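PDB 2GLF: probable M18-family aminopeptidase 1 from Thermotoga maritima, which probably acts as a metal-dependent aminopeptidase of the M18 family, removing residues from the N-termini of peptides. Local coordinates for residues 287-292 / 404-409. Sequence-based numbering, arbitrary orientation.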
# COMPACT_ATOMS: atom_id res chain seq x y z
N GLY A 287 30.79 32.88 15.67
CA GLY A 287 29.80 32.74 14.62
C GLY A 287 29.18 34.10 14.34
O GLY A 287 29.16 34.96 15.22
N ALA A 288 28.69 34.31 13.12
CA ALA A 288 28.07 35.58 12.77
C ALA A 288 26.94 35.76 13.76
O ALA A 288 26.45 34.78 14.31
CB ALA A 288 27.53 35.52 11.35
N LYS A 289 26.53 36.99 14.04
CA LYS A 289 25.46 37.16 15.00
C LYS A 289 25.94 36.65 16.36
O LYS A 289 25.40 35.68 16.89
CB LYS A 289 24.24 36.37 14.52
CG LYS A 289 23.12 36.21 15.52
CD LYS A 289 22.74 34.75 15.69
CE LYS A 289 22.30 34.12 14.38
NZ LYS A 289 21.79 32.74 14.58
N ALA A 290 26.97 37.29 16.90
CA ALA A 290 27.53 36.89 18.19
C ALA A 290 28.17 38.06 18.93
O ALA A 290 28.95 37.86 19.86
CB ALA A 290 28.55 35.78 18.00
N ARG A 291 27.84 39.27 18.52
CA ARG A 291 28.36 40.48 19.14
C ARG A 291 29.84 40.72 18.86
O ARG A 291 30.24 41.86 18.61
CB ARG A 291 28.12 40.44 20.66
CG ARG A 291 28.29 41.80 21.33
CD ARG A 291 27.91 41.76 22.80
NE ARG A 291 27.93 43.09 23.40
CZ ARG A 291 27.00 44.02 23.22
NH1 ARG A 291 25.95 43.77 22.44
NH2 ARG A 291 27.11 45.20 23.80
N PHE A 292 30.63 39.66 18.90
CA PHE A 292 32.07 39.74 18.64
C PHE A 292 32.43 40.68 17.48
O PHE A 292 33.37 41.49 17.58
CB PHE A 292 32.58 38.33 18.33
CG PHE A 292 33.96 38.30 17.75
CD1 PHE A 292 35.04 38.82 18.46
CD2 PHE A 292 34.19 37.73 16.50
CE1 PHE A 292 36.33 38.78 17.93
CE2 PHE A 292 35.47 37.68 15.96
CZ PHE A 292 36.55 38.20 16.68
N ALA A 404 25.71 35.52 5.09
CA ALA A 404 25.49 36.83 4.50
C ALA A 404 24.33 37.55 5.17
O ALA A 404 24.45 38.72 5.56
CB ALA A 404 25.23 36.70 3.01
N LYS A 405 23.20 36.86 5.32
CA LYS A 405 22.02 37.46 5.94
C LYS A 405 22.31 38.24 7.24
O LYS A 405 21.80 39.35 7.43
CB LYS A 405 20.97 36.38 6.22
CG LYS A 405 21.38 35.40 7.30
CD LYS A 405 20.21 34.52 7.74
CE LYS A 405 19.78 33.55 6.65
NZ LYS A 405 18.73 32.63 7.15
N PHE A 406 23.11 37.65 8.12
CA PHE A 406 23.44 38.27 9.40
C PHE A 406 24.10 39.63 9.29
O PHE A 406 23.87 40.51 10.12
CB PHE A 406 24.34 37.33 10.21
CG PHE A 406 23.74 35.98 10.43
CD1 PHE A 406 22.44 35.85 10.91
CD2 PHE A 406 24.47 34.83 10.13
CE1 PHE A 406 21.87 34.59 11.09
CE2 PHE A 406 23.91 33.56 10.30
CZ PHE A 406 22.60 33.44 10.79
N PHE A 407 24.94 39.80 8.28
CA PHE A 407 25.62 41.07 8.10
C PHE A 407 24.70 42.10 7.46
O PHE A 407 24.74 43.28 7.81
CB PHE A 407 26.90 40.88 7.30
CG PHE A 407 27.92 40.05 8.01
CD1 PHE A 407 27.78 38.67 8.08
CD2 PHE A 407 28.96 40.66 8.71
CE1 PHE A 407 28.66 37.90 8.83
CE2 PHE A 407 29.85 39.90 9.47
CZ PHE A 407 29.70 38.52 9.53
N ALA A 408 23.87 41.65 6.53
CA ALA A 408 22.92 42.54 5.87
C ALA A 408 21.92 42.96 6.94
O ALA A 408 21.26 43.99 6.84
CB ALA A 408 22.21 41.81 4.74
N GLU A 409 21.83 42.12 7.97
CA GLU A 409 20.95 42.33 9.11
C GLU A 409 21.47 43.51 9.92
O GLU A 409 20.72 44.18 10.63
CB GLU A 409 20.93 41.08 9.99
CG GLU A 409 19.56 40.62 10.45
CD GLU A 409 19.61 39.32 11.25
OE1 GLU A 409 20.11 39.34 12.39
OE2 GLU A 409 19.16 38.28 10.72
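With CG anti to the carbonyl carbon (chi1 -56°), Phe406 swings its ring off the helix toward Lys289, whose CG lies anti to the backbone N (chi1 169°) and whose chain then bends at chi2 and chi3. Lys289 CB sits over one ring face, offset toward the rim; its CE is modelled 3.4 Å from Phe406 CE1, though this side chain is poorly ordered. Lys405 CG lies over the centre of the opposite face, 3.7 Å above the ring plane, so the two lysines cover the ring from both sides. Ala288 CB meets both aromatic rings obliquely, 3.4 Å from Phe406 CD2 and 3.6 Å from Phe407 CE1. The contact thus joins the loop preceding helix 292-303 to the short helix 404-408 beside the large mixed sheet of the M18 metallopeptidase domain; the Phe406 side chain is about 11 Å from a bound manganese ion. An alanine in place of Phe406 is likely to leave the stems of Lys289 and Lys405 without the ring between them and to open a gap beside Ala288 CB. The buried Phe407 ring also meets those of Tyr293 and Phe275, while Lys289 packs on Glu409 of a neighbouring subunit.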